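PDB 4XUK: putative hydrolase from Acinetobacter sp. NBRC 100985, which probably hydrolyses organophosphorus esters and lactones at a two-zinc centre, as a member of the metallo-beta-lactamase superfamily. Local coordinates for residues T17-G22 with L69-S74; G75-F80 with I117-V122; H108-H113 with Y236-K241; K144-L149 with N156-V161; G217-S222 with V244-K249. The protein carries 2 engineered substitutions. All blocks are in the same frame, centred on the assembly; numbering follows the deposited sequence.

Contact 1. Residues T17-G22 with L69-S74; sequences TALLDG and LILIDS. Engineered in segment 69-74: Ile-70 (natural residue Val).
Leu-19 and Leu-71, together with Asp-21 and Ser-74, form a thin, buried contact between strand 14-26 and strand 69-72 with the loop that follows it. The two strands belong to one mixed sheet but are not neighbours: strand 54-64 runs between them, so no backbone bond joins the segments. On one face of the sheet the ends of the two leucines meet over the intervening strand, methyl to methyl, Leu-19 CD1 lying 4.3 Å from Leu-71 CD1. Helix 87-93 packs on Leu-19 through Val-87, Asn-90 and Leu-91, while Ile-104 and Phe-125 flank Leu-71. Further along, the link is polar. Asp-21 OD1 and Ser-74 O, both acceptors, are held together by a water that donates to each, with its oxygen 2.7 Å from Asp-21 OD1 and equally far from Ser-74 O. With CG of Asp-21 swung to the side of its own carbonyl carbon (chi1 -158°), the carboxylate also takes N-H groups of Val-87 on OD1 and of Ala-76 and Gly-85 on OD2, which fixes its rotation. Ser-74 OG bonds to His-113 O, and the adjacent Asp-73 OD2 to ND1 of the zinc ligand His-113, which it orients as a second-shell residue. Strand ends that feed loops toward a metal centre in this way are characteristic of the alpha-beta/beta-alpha sandwich of metallo-beta-lactamases.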
# COMPACT_ATOMS: atom_id res chain seq x y z
N THR A 17 7.12 12.70 -3.74
CA THR A 17 7.46 11.39 -4.27
C THR A 17 8.06 10.53 -3.17
O THR A 17 9.12 10.87 -2.63
CB THR A 17 8.48 11.50 -5.41
OG1 THR A 17 8.03 12.49 -6.36
CG2 THR A 17 8.64 10.16 -6.11
N ALA A 18 7.39 9.43 -2.84
CA ALA A 18 7.95 8.48 -1.88
C ALA A 18 9.02 7.69 -2.61
O ALA A 18 8.79 7.25 -3.75
CB ALA A 18 6.87 7.54 -1.36
N LEU A 19 10.17 7.52 -1.98
CA LEU A 19 11.29 6.78 -2.57
C LEU A 19 11.75 5.67 -1.64
O LEU A 19 12.05 5.92 -0.46
CB LEU A 19 12.46 7.73 -2.84
CG LEU A 19 12.19 8.89 -3.79
CD1 LEU A 19 13.44 9.78 -3.92
CD2 LEU A 19 11.75 8.35 -5.15
N LEU A 20 11.83 4.45 -2.17
CA LEU A 20 12.23 3.28 -1.37
C LEU A 20 13.75 3.10 -1.40
O LEU A 20 14.37 3.13 -2.48
CB LEU A 20 11.54 2.01 -1.88
CG LEU A 20 11.84 0.70 -1.12
CD1 LEU A 20 11.43 0.80 0.35
CD2 LEU A 20 11.16 -0.49 -1.75
N ASP A 21 14.35 2.93 -0.23
CA ASP A 21 15.77 2.64 -0.15
C ASP A 21 16.02 1.15 -0.05
O ASP A 21 17.03 0.64 -0.52
CB ASP A 21 16.42 3.33 1.07
CG ASP A 21 17.92 3.49 0.89
OD1 ASP A 21 18.35 4.04 -0.15
OD2 ASP A 21 18.68 3.05 1.78
N GLY A 22 15.08 0.43 0.55
CA GLY A 22 15.25 -0.99 0.78
C GLY A 22 14.40 -1.42 1.95
O GLY A 22 13.66 -0.61 2.52
N LEU A 69 12.89 21.70 -5.48
CA LEU A 69 12.73 20.28 -5.26
C LEU A 69 13.54 19.96 -4.02
O LEU A 69 14.76 20.14 -3.98
CB LEU A 69 13.27 19.51 -6.46
CG LEU A 69 13.04 18.00 -6.43
CD1 LEU A 69 11.54 17.70 -6.41
CD2 LEU A 69 13.71 17.36 -7.62
N ILE A 70 12.85 19.49 -2.99
CA ILE A 70 13.54 19.24 -1.75
C ILE A 70 13.48 17.75 -1.34
O ILE A 70 12.44 17.09 -1.45
CB ILE A 70 13.10 20.27 -0.66
CG1 ILE A 70 12.56 19.58 0.56
CG2 ILE A 70 12.11 21.31 -1.19
CD1 ILE A 70 13.63 19.36 1.47
N LEU A 71 14.62 17.22 -0.90
CA LEU A 71 14.71 15.82 -0.52
C LEU A 71 14.75 15.69 1.00
O LEU A 71 15.52 16.39 1.68
CB LEU A 71 15.96 15.18 -1.16
CG LEU A 71 16.30 13.71 -0.89
CD1 LEU A 71 15.20 12.81 -1.43
CD2 LEU A 71 17.65 13.33 -1.49
N ILE A 72 13.90 14.83 1.55
CA ILE A 72 13.81 14.69 3.00
C ILE A 72 14.28 13.30 3.42
O ILE A 72 13.57 12.30 3.26
CB ILE A 72 12.39 15.04 3.49
CG1 ILE A 72 12.02 16.43 2.96
CG2 ILE A 72 12.31 15.00 5.00
CD1 ILE A 72 10.63 16.90 3.28
N ASP A 73 15.51 13.26 3.96
CA ASP A 73 16.30 12.03 4.13
C ASP A 73 16.70 11.42 2.77
O ASP A 73 16.19 11.84 1.74
CB ASP A 73 15.61 11.03 5.08
CG ASP A 73 15.55 11.55 6.50
OD1 ASP A 73 16.32 12.50 6.82
OD2 ASP A 73 14.72 11.05 7.30
N SER A 74 17.61 10.46 2.77
CA SER A 74 18.20 10.02 1.49
C SER A 74 18.54 8.54 1.43
O SER A 74 19.14 8.08 0.45
CB SER A 74 19.48 10.80 1.22
OG SER A 74 20.46 10.50 2.22
O HOH W 1 20.37 5.77 -0.22

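Contact 2. Residues G75-F80 with I117-V122; sequences GAASCF and ISKDGV
Lys-119, Ala-77 and Ser-78 carry most of this contact between two tight turns. The methyl group of Ala-77 points at the 117-122 hairpin, where CB packs against the carbonyl of Ser-118, 3.6 Å from its O. The same CB lies beside the aliphatic part of Lys-119, 4.3 Å from CD. Lys-119 leaves its strand alongside the contact, and a bend at its second torsion (chi2 73°) brings the rest of the extended chain alongside Ser-78. There NZ is modelled as a donor to Ser-78 OG, but at 2.3 Å NZ and OG are too close and the details of the bond are doubtful; both residues are exposed to solvent. Ala-77 and Ser-78 are the central residues of a type II' turn, closed by Cys-79 N bonding to Ala-76 O at 2.9 Å. Opposite them, Lys-119 and Val-122 bond to each other through both pairs of backbone N and O, making a two-residue beta hairpin with a type I' turn, for which Asp-120 and Gly-121 take positive phi. The disulfide from Cys-79 to Cys-115 ties the first turn covalently to the chain just ahead of the hairpin, and a backbone bond between Gly-75 and Gly-116 adds a second tie. The loop that follows strand 69-72 thus lies between helix 111-114, on which Ala-76, Cys-79 and Phe-80 rest, and the small sheet 118-119/122-123, whose Ser-118 bonds to Ala-167 O of helix 151-173.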
# COMPACT_ATOMS: atom_id res chain seq x y z
N GLY A 75 18.18 7.80 2.46
CA GLY A 75 18.50 6.39 2.50
C GLY A 75 19.95 6.18 2.91
O GLY A 75 20.63 7.13 3.31
N ALA A 76 20.43 4.94 2.78
CA ALA A 76 21.67 4.51 3.43
C ALA A 76 22.87 4.40 2.50
O ALA A 76 23.96 4.09 2.96
CB ALA A 76 21.45 3.18 4.12
N ALA A 77 22.66 4.65 1.21
CA ALA A 77 23.68 4.35 0.20
C ALA A 77 24.26 2.95 0.49
O ALA A 77 23.51 2.00 0.63
CB ALA A 77 24.77 5.40 0.20
N SER A 78 25.57 2.86 0.63
CA SER A 78 26.30 1.64 0.95
C SER A 78 26.70 1.47 2.42
O SER A 78 27.45 0.63 2.72
CB SER A 78 27.59 1.56 0.16
OG SER A 78 27.44 1.73 -1.19
N CYS A 79 26.21 2.31 3.31
CA CYS A 79 26.66 2.35 4.69
C CYS A 79 26.18 1.15 5.51
O CYS A 79 26.74 0.88 6.59
CB CYS A 79 26.21 3.65 5.36
SG CYS A 79 27.13 5.14 4.85
N PHE A 80 25.16 0.45 5.02
CA PHE A 80 24.57 -0.67 5.78
C PHE A 80 24.49 -1.93 4.95
O PHE A 80 23.70 -2.83 5.25
CB PHE A 80 23.17 -0.32 6.29
CG PHE A 80 23.16 0.46 7.57
CD1 PHE A 80 24.17 0.29 8.51
CD2 PHE A 80 22.14 1.36 7.85
CE1 PHE A 80 24.17 1.01 9.70
CE2 PHE A 80 22.13 2.07 9.05
CZ PHE A 80 23.15 1.90 9.97
N ILE A 117 23.22 10.88 0.71
CA ILE A 117 23.58 12.13 0.04
C ILE A 117 24.85 12.01 -0.81
O ILE A 117 25.11 12.86 -1.67
CB ILE A 117 23.70 13.35 1.01
CG1 ILE A 117 24.89 13.20 1.97
CG2 ILE A 117 22.39 13.55 1.78
CD1 ILE A 117 25.03 14.37 2.98
N SER A 118 25.61 10.94 -0.58
CA SER A 118 26.86 10.73 -1.29
C SER A 118 27.00 9.26 -1.69
O SER A 118 26.31 8.40 -1.15
CB SER A 118 28.05 11.12 -0.40
OG SER A 118 27.99 12.49 -0.04
N LYS A 119 27.91 8.99 -2.63
CA LYS A 119 28.22 7.61 -3.01
C LYS A 119 29.65 7.58 -3.50
O LYS A 119 30.05 8.45 -4.26
CB LYS A 119 27.30 7.13 -4.13
CG LYS A 119 27.50 5.66 -4.50
CD LYS A 119 26.93 4.72 -3.43
CE LYS A 119 27.15 3.25 -3.84
NZ LYS A 119 26.27 2.30 -3.10
N ASP A 120 30.41 6.57 -3.08
CA ASP A 120 31.84 6.48 -3.41
C ASP A 120 32.56 7.76 -2.99
O ASP A 120 33.52 8.18 -3.63
CB ASP A 120 32.05 6.25 -4.92
CG ASP A 120 31.73 4.82 -5.37
OD1 ASP A 120 31.09 4.07 -4.61
OD2 ASP A 120 32.13 4.46 -6.49
N GLY A 121 32.08 8.41 -1.92
CA GLY A 121 32.73 9.62 -1.43
C GLY A 121 32.51 10.91 -2.23
O GLY A 121 33.16 11.93 -1.96
N VAL A 122 31.61 10.88 -3.20
CA VAL A 122 31.24 12.12 -3.91
C VAL A 122 29.74 12.39 -3.85
O VAL A 122 28.93 11.46 -3.74
CB VAL A 122 31.85 12.18 -5.35
CG1 VAL A 122 32.55 10.89 -5.66
CG2 VAL A 122 30.82 12.54 -6.42

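Contact 3. Residues H108-H113 with Y236-K241; sequences HLHPDH and YDIDPK. With ZN (zinc ion), chain D; ZN (zinc ion), chain C.
The imidazole of His-110 meets segment 236-241 with its edge: Tyr-236 O lies near the ring plane, 3.8 Å from CE1, while Ile-238 CD1 comes in obliquely, 4.5 Å from NE2. Around the metals the rings are set against one another, His-108 CE1 sitting 3.1 Å above the centre of one face of the His-113 ring, with His-110 O in plane at the edge of that ring. Segment 108-113 is the His-X-His-X-Asp-His signature of the metallo-beta-lactamase superfamily, each of its four polar side chains binding zinc. His-108 NE2 and His-110 ND1 take the zinc of chain D, whose site His-197 and Asp-218 complete; Asp-112 and His-113 take the zinc of chain C with Asp-218 and His-265. The CG of His-108 stands between its backbone N and carbonyl carbon (chi1 57°), and the ring is turned so that NE2 reaches the metal at 2.3 Å. The loop leading into helix 240-257 touches this site from its outer side. Tyr-236 directs its CB at segment 108-113, but its phenol runs off past the contact; Asp-237 OD1 bonds to ND1 of His-197, a second-shell grip on a ligand of the same metal that His-110 binds. At the second metal, Asp-112 OD2 and His-113 NE2 are 3.1 Å apart without a hydrogen bond between them, both being directed at the zinc of chain C.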
# COMPACT_ATOMS: atom_id res chain seq x y z
N HIS A 108 17.63 13.36 11.01
CA HIS A 108 18.74 13.08 11.92
C HIS A 108 19.88 12.46 11.13
O HIS A 108 19.74 12.19 9.93
CB HIS A 108 18.32 12.17 13.09
CG HIS A 108 17.74 10.85 12.67
ND1 HIS A 108 16.74 10.74 11.71
CD2 HIS A 108 17.98 9.59 13.10
CE1 HIS A 108 16.42 9.47 11.57
NE2 HIS A 108 17.16 8.75 12.39
N LEU A 109 21.00 12.20 11.79
CA LEU A 109 22.20 11.76 11.09
C LEU A 109 22.49 10.26 11.19
O LEU A 109 23.62 9.84 10.90
CB LEU A 109 23.42 12.57 11.59
CG LEU A 109 23.41 14.07 11.29
CD1 LEU A 109 24.58 14.78 11.98
CD2 LEU A 109 23.48 14.31 9.80
N HIS A 110 21.50 9.45 11.56
CA HIS A 110 21.68 8.00 11.44
C HIS A 110 21.99 7.68 9.97
O HIS A 110 21.48 8.34 9.07
CB HIS A 110 20.45 7.22 11.97
CG HIS A 110 20.53 6.90 13.44
ND1 HIS A 110 19.43 6.54 14.19
CD2 HIS A 110 21.58 6.90 14.29
CE1 HIS A 110 19.79 6.34 15.44
NE2 HIS A 110 21.09 6.54 15.53
N PRO A 111 22.87 6.69 9.73
CA PRO A 111 23.36 6.41 8.38
C PRO A 111 22.26 6.09 7.36
O PRO A 111 22.47 6.36 6.17
CB PRO A 111 24.26 5.19 8.58
CG PRO A 111 24.80 5.40 9.99
CD PRO A 111 23.61 5.92 10.75
N ASP A 112 21.13 5.54 7.79
CA ASP A 112 20.07 5.21 6.84
C ASP A 112 19.25 6.44 6.45
O ASP A 112 18.24 6.33 5.75
CB ASP A 112 19.19 4.08 7.38
CG ASP A 112 18.65 4.38 8.76
OD1 ASP A 112 19.41 4.86 9.62
OD2 ASP A 112 17.45 4.13 8.98
N HIS A 113 19.69 7.61 6.89
CA HIS A 113 19.05 8.85 6.50
C HIS A 113 20.01 9.81 5.82
O HIS A 113 19.61 10.53 4.88
CB HIS A 113 18.40 9.50 7.73
CG HIS A 113 17.42 8.60 8.39
ND1 HIS A 113 16.06 8.74 8.23
CD2 HIS A 113 17.59 7.48 9.14
CE1 HIS A 113 15.44 7.78 8.87
NE2 HIS A 113 16.34 7.01 9.45
N TYR A 236 17.02 1.13 18.93
CA TYR A 236 17.68 2.17 18.14
C TYR A 236 17.62 3.56 18.79
O TYR A 236 18.43 4.44 18.44
CB TYR A 236 17.07 2.25 16.73
CG TYR A 236 17.13 0.96 15.92
CD1 TYR A 236 18.27 0.17 15.91
CD2 TYR A 236 16.04 0.56 15.15
CE1 TYR A 236 18.32 -1.00 15.17
CE2 TYR A 236 16.09 -0.60 14.40
CZ TYR A 236 17.23 -1.38 14.42
OH TYR A 236 17.28 -2.54 13.68
N ASP A 237 16.65 3.78 19.67
CA ASP A 237 16.51 5.07 20.34
C ASP A 237 17.73 5.33 21.24
O ASP A 237 18.11 4.46 22.01
CB ASP A 237 15.23 5.10 21.20
CG ASP A 237 13.97 5.06 20.37
OD1 ASP A 237 14.00 5.46 19.18
OD2 ASP A 237 12.91 4.64 20.90
N ILE A 238 18.34 6.51 21.12
CA ILE A 238 19.45 6.84 22.02
C ILE A 238 18.92 7.18 23.42
O ILE A 238 19.49 6.78 24.44
CB ILE A 238 20.33 7.99 21.46
CG1 ILE A 238 21.11 7.49 20.23
CG2 ILE A 238 21.31 8.49 22.52
CD1 ILE A 238 21.82 8.57 19.47
N ASP A 239 17.81 7.91 23.46
CA ASP A 239 17.09 8.11 24.72
C ASP A 239 15.68 7.57 24.55
O ASP A 239 14.78 8.28 24.10
CB ASP A 239 17.06 9.60 25.08
CG ASP A 239 16.44 9.86 26.46
OD1 ASP A 239 15.64 9.04 26.96
OD2 ASP A 239 16.74 10.93 27.03
N PRO A 240 15.48 6.29 24.92
CA PRO A 240 14.18 5.64 24.72
C PRO A 240 13.03 6.29 25.48
O PRO A 240 11.92 6.34 24.95
CB PRO A 240 14.41 4.21 25.23
CG PRO A 240 15.73 4.23 25.95
CD PRO A 240 16.52 5.33 25.32
N LYS A 241 13.28 6.76 26.67
CA LYS A 241 12.24 7.41 27.40
C LYS A 241 11.76 8.67 26.73
O LYS A 241 10.61 8.86 26.60
CB LYS A 241 12.64 7.71 28.84
CG LYS A 241 11.65 7.16 29.82
CD LYS A 241 11.39 5.66 29.64
CE LYS A 241 10.41 5.27 28.51
NZ LYS A 241 9.02 5.08 28.87
ZN ZN D . 17.26 6.57 13.13
ZN ZN C . 16.16 5.30 10.52

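Contact 4. Residues K144-L149 with N156-V161; sequences KQAAKL and NYLGTV
Tyr-157 is the bump of this contact and segment 144-149 the hollow that receives it. The ring extends from the helix with CG on the far side from its backbone N (chi1 171°), and three residues of the opposing turn line its length. Leu-149 presses one branch against the root of the ring, CD2 lying 4.0 Å from CG of Tyr-157. Ala-146 fits beside the middle, its CB and its backbone N both next to CE2. Gln-145 closes the outer end: its chain crosses the tyrosine at about a right angle, with CB 3.1 Å from Tyr-157 OH, and a bend at chi2 takes the amide off to the side, its plane 68° from that of the ring. The segment follows helix 134-141 and, with near-helical backbone angles at 145-147, folds over helix 151-173, both lying in the long excursion of the beta-alpha-beta crossover that joins the parallel strands 129-133 and 177-180. Helix 134-141 supplies further walls: Phe-139 meets the Tyr-157 ring edge-to-face, and Trp-140 lies nearly parallel to it. Val-161 CG2, one helical turn on, covers one face of the ring, 3.6 Å above its plane. Tyr-157 OH bonds to the carbonyl of Phe-139, and weakly to that of Asp-142. On the outer side a second, smaller bump, the CD1 branch of Leu-158, is pressed tightly against the methyl of Ala-146, 3.5 Å from its CB.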
# COMPACT_ATOMS: atom_id res chain seq x y z
N LYS A 144 34.46 15.12 21.62
CA LYS A 144 34.43 14.96 23.05
C LYS A 144 33.28 14.14 23.50
O LYS A 144 33.20 13.75 24.61
CB LYS A 144 34.35 16.31 23.72
CG LYS A 144 35.69 16.84 24.16
CD LYS A 144 36.04 18.10 23.43
CE LYS A 144 35.67 19.33 24.22
NZ LYS A 144 34.35 19.21 24.85
N GLN A 145 32.36 13.90 22.61
CA GLN A 145 31.12 13.23 22.96
C GLN A 145 31.33 11.75 23.31
O GLN A 145 30.61 11.18 24.13
CB GLN A 145 30.12 13.37 21.81
CG GLN A 145 28.77 12.80 22.09
CD GLN A 145 28.11 13.45 23.29
OE1 GLN A 145 27.66 12.76 24.20
NE2 GLN A 145 28.03 14.77 23.28
N ALA A 146 32.34 11.14 22.68
CA ALA A 146 32.57 9.71 22.81
C ALA A 146 32.89 9.29 24.24
O ALA A 146 32.54 8.18 24.65
CB ALA A 146 33.68 9.27 21.86
N ALA A 147 33.56 10.15 25.00
CA ALA A 147 33.87 9.85 26.40
C ALA A 147 32.64 10.05 27.29
O ALA A 147 32.56 9.49 28.38
CB ALA A 147 35.04 10.68 26.89
N LYS A 148 31.69 10.85 26.80
CA LYS A 148 30.48 11.18 27.55
C LYS A 148 29.41 10.09 27.51
O LYS A 148 28.34 10.23 28.13
CB LYS A 148 29.87 12.50 27.04
CG LYS A 148 30.80 13.70 27.15
CD LYS A 148 30.07 14.98 26.74
CE LYS A 148 31.00 16.19 26.74
NZ LYS A 148 30.32 17.42 26.23
N LEU A 149 29.67 9.00 26.78
CA LEU A 149 28.74 7.87 26.79
C LEU A 149 29.38 6.58 27.32
O LEU A 149 30.60 6.43 27.29
CB LEU A 149 28.05 7.67 25.42
CG LEU A 149 28.69 8.08 24.10
CD1 LEU A 149 29.85 7.19 23.84
CD2 LEU A 149 27.69 7.96 22.97
N ASN A 156 29.83 1.72 18.68
CA ASN A 156 28.78 2.04 17.72
C ASN A 156 28.79 3.52 17.32
O ASN A 156 28.72 3.84 16.15
CB ASN A 156 27.40 1.64 18.26
CG ASN A 156 26.28 1.93 17.27
OD1 ASN A 156 26.15 1.24 16.26
ND2 ASN A 156 25.47 2.93 17.56
N TYR A 157 28.90 4.40 18.31
CA TYR A 157 28.92 5.84 18.06
C TYR A 157 30.05 6.23 17.11
O TYR A 157 29.81 6.88 16.08
CB TYR A 157 29.04 6.59 19.40
CG TYR A 157 29.28 8.08 19.27
CD1 TYR A 157 28.22 8.96 19.08
CD2 TYR A 157 30.56 8.61 19.35
CE1 TYR A 157 28.43 10.32 18.97
CE2 TYR A 157 30.78 9.97 19.23
CZ TYR A 157 29.71 10.81 19.05
OH TYR A 157 29.92 12.16 18.93
N LEU A 158 31.25 5.79 17.41
CA LEU A 158 32.42 6.10 16.63
C LEU A 158 32.28 5.58 15.21
O LEU A 158 32.66 6.20 14.26
CB LEU A 158 33.65 5.50 17.27
CG LEU A 158 34.61 6.33 18.12
CD1 LEU A 158 34.04 7.49 18.87
CD2 LEU A 158 35.53 5.53 19.01
N GLY A 159 31.71 4.41 15.11
CA GLY A 159 31.48 3.80 13.81
C GLY A 159 30.51 4.60 12.97
O GLY A 159 30.78 4.85 11.79
N THR A 160 29.38 5.00 13.55
CA THR A 160 28.48 5.83 12.75
C THR A 160 29.01 7.24 12.52
O THR A 160 28.77 7.81 11.46
CB THR A 160 26.97 5.79 13.18
OG1 THR A 160 26.52 7.10 13.53
CG2 THR A 160 26.73 4.82 14.29
N VAL A 161 29.76 7.80 13.47
CA VAL A 161 30.42 9.09 13.22
C VAL A 161 31.24 9.07 11.92
O VAL A 161 31.16 10.01 11.11
CB VAL A 161 31.30 9.56 14.42
CG1 VAL A 161 32.21 10.71 14.00
CG2 VAL A 161 30.42 10.00 15.57

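Contact 5. Residues G217-S222 with V244-K249; sequences GDIVHS and VETRLK. With ZN (zinc ion), chain D; ZN (zinc ion), chain C.
The carbonyl oxygen of Ile-219 is gripped by two N-H groups of Arg-247. NE makes the shorter bond, 2.6 Å to Ile-219 O, approaching in the carbonyl plane with a C=O...N angle of 160° although the N-H...O angle is only 145°; NH2 adds a weak bond to the same atom at 3.0 Å. The arginine leaves its helix extended and kinks at chi3 (-39°), which brings the edge of the guanidinium to the oxygen, the plane slightly tilted from it. NH1 bonds to Pro-230 O, so the guanidinium joins two loops to helix 240-257. Val-220 crosses the arginine at about a right angle and sets CG2 3.9 Å from NE. Beside this polar clasp Ile-219 CG2 meets Thr-246 CG2 at 4.0 Å, methyl to methyl, while Thr-246 OG1 is turned to Ala-195 O; Phe-251 and Phe-254 of the same helix also cover Ile-219. The residue before the clasped isoleucine is Asp-218, whose side chain points away from the helix and carries its carboxylate to the metals. Its OD2 bridges both, at 2.1 Å to the zinc of chain C and 2.4 Å to the zinc of chain D. A single aspartate oxygen shared by two metals, on the loop after strand 211-215, is characteristic of dinuclear hydrolases of the metallo-beta-lactamase superfamily, such as glyoxalase II and the lactonases, rather than of the beta-lactamases proper.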
# COMPACT_ATOMS: atom_id res chain seq x y z
N GLY A 217 10.16 11.54 10.36
CA GLY A 217 11.43 10.91 10.70
C GLY A 217 11.21 9.67 11.55
O GLY A 217 10.20 8.97 11.40
N ASP A 218 12.14 9.40 12.45
CA ASP A 218 12.16 8.14 13.18
C ASP A 218 11.55 8.21 14.58
O ASP A 218 12.10 7.67 15.53
CB ASP A 218 13.59 7.63 13.29
CG ASP A 218 14.09 7.00 12.02
OD1 ASP A 218 13.46 7.21 10.95
OD2 ASP A 218 15.09 6.28 12.08
N ILE A 219 10.39 8.84 14.70
CA ILE A 219 9.65 8.80 15.96
C ILE A 219 8.87 7.49 16.04
O ILE A 219 8.17 7.23 17.02
CB ILE A 219 8.69 9.98 16.09
CG1 ILE A 219 7.65 9.94 14.96
CG2 ILE A 219 9.47 11.30 16.03
CD1 ILE A 219 6.57 11.00 15.10
N VAL A 220 8.99 6.67 15.00
CA VAL A 220 8.36 5.35 14.99
C VAL A 220 9.03 4.40 13.98
O VAL A 220 9.51 4.84 12.92
CB VAL A 220 6.82 5.46 14.78
CG1 VAL A 220 6.48 5.68 13.30
CG2 VAL A 220 6.13 4.22 15.31
N HIS A 221 9.05 3.11 14.30
CA HIS A 221 9.74 2.12 13.47
C HIS A 221 8.86 0.97 12.99
O HIS A 221 9.36 -0.01 12.44
CB HIS A 221 10.94 1.55 14.21
CG HIS A 221 12.11 2.47 14.27
ND1 HIS A 221 12.08 3.65 14.99
CD2 HIS A 221 13.33 2.42 13.68
CE1 HIS A 221 13.24 4.28 14.85
NE2 HIS A 221 14.01 3.55 14.06
N SER A 222 7.55 1.08 13.19
CA SER A 222 6.66 -0.03 12.87
C SER A 222 5.23 0.48 12.78
O SER A 222 4.88 1.43 13.48
CB SER A 222 6.77 -1.10 13.97
OG SER A 222 6.42 -0.57 15.25
N VAL A 244 9.81 7.88 23.49
CA VAL A 244 8.43 7.50 23.77
C VAL A 244 7.59 8.74 24.04
O VAL A 244 6.49 8.88 23.50
CB VAL A 244 8.34 6.51 24.96
CG1 VAL A 244 6.91 6.36 25.44
CG2 VAL A 244 8.91 5.16 24.56
N GLU A 245 8.10 9.64 24.88
CA GLU A 245 7.39 10.87 25.18
C GLU A 245 7.10 11.64 23.89
O GLU A 245 6.00 12.17 23.70
CB GLU A 245 8.21 11.75 26.13
CG GLU A 245 8.47 11.11 27.48
CD GLU A 245 9.41 11.95 28.34
OE1 GLU A 245 9.73 11.51 29.47
OE2 GLU A 245 9.81 13.05 27.89
N THR A 246 8.10 11.69 23.01
CA THR A 246 7.95 12.40 21.75
C THR A 246 6.88 11.76 20.86
O THR A 246 6.02 12.46 20.31
CB THR A 246 9.26 12.47 20.99
OG1 THR A 246 10.18 13.31 21.70
CG2 THR A 246 9.04 13.06 19.61
N ARG A 247 6.93 10.44 20.70
CA ARG A 247 5.92 9.77 19.88
C ARG A 247 4.50 9.95 20.43
O ARG A 247 3.57 10.26 19.67
CB ARG A 247 6.23 8.28 19.74
CG ARG A 247 5.11 7.48 19.05
CD ARG A 247 5.44 5.98 19.01
NE ARG A 247 6.86 5.86 18.76
CZ ARG A 247 7.76 5.41 19.62
NH1 ARG A 247 7.41 4.94 20.83
NH2 ARG A 247 9.02 5.40 19.25
N LEU A 248 4.30 9.76 21.71
CA LEU A 248 3.01 9.92 22.28
C LEU A 248 2.45 11.32 22.07
O LEU A 248 1.33 11.50 21.78
CB LEU A 248 3.06 9.57 23.73
CG LEU A 248 3.29 8.12 24.10
CD1 LEU A 248 3.45 8.03 25.60
CD2 LEU A 248 2.17 7.23 23.60
N LYS A 249 3.28 12.32 22.20
CA LYS A 249 2.86 13.69 21.92
C LYS A 249 2.45 13.88 20.47
O LYS A 249 1.42 14.49 20.17
CB LYS A 249 3.96 14.68 22.27
CG LYS A 249 3.41 16.00 22.77
CD LYS A 249 3.84 17.15 21.92
CE LYS A 249 5.33 17.35 21.99
NZ LYS A 249 5.72 18.58 21.25
ZN ZN D . 17.26 6.57 13.13
ZN ZN C . 16.16 5.30 10.52

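Contacts 3 and 5, with centres 11 Å apart, share helix 240-257 and meet at the two-zinc site: contact 3 gives two ligands to each metal, contact 5 the bridging Asp-218, and His-197 and His-265 complete it. His-108 NE2 comes within 3.2 Å of Asp-218 OD2 there. Contact 1 supports the site through the Asp-73 to His-113 bond (2.8 Å between OD2 and ND1). Contact 2 continues the chain of contact 1 and lies against helix 111-114, Phe-80 CZ being 3.7 Å from Pro-111 CB. Contact 4 is nested in the loop closed by contact 3, which it touches through Thr-160 and Pro-111; its Tyr-157 side chain is about 13 Å from a zinc.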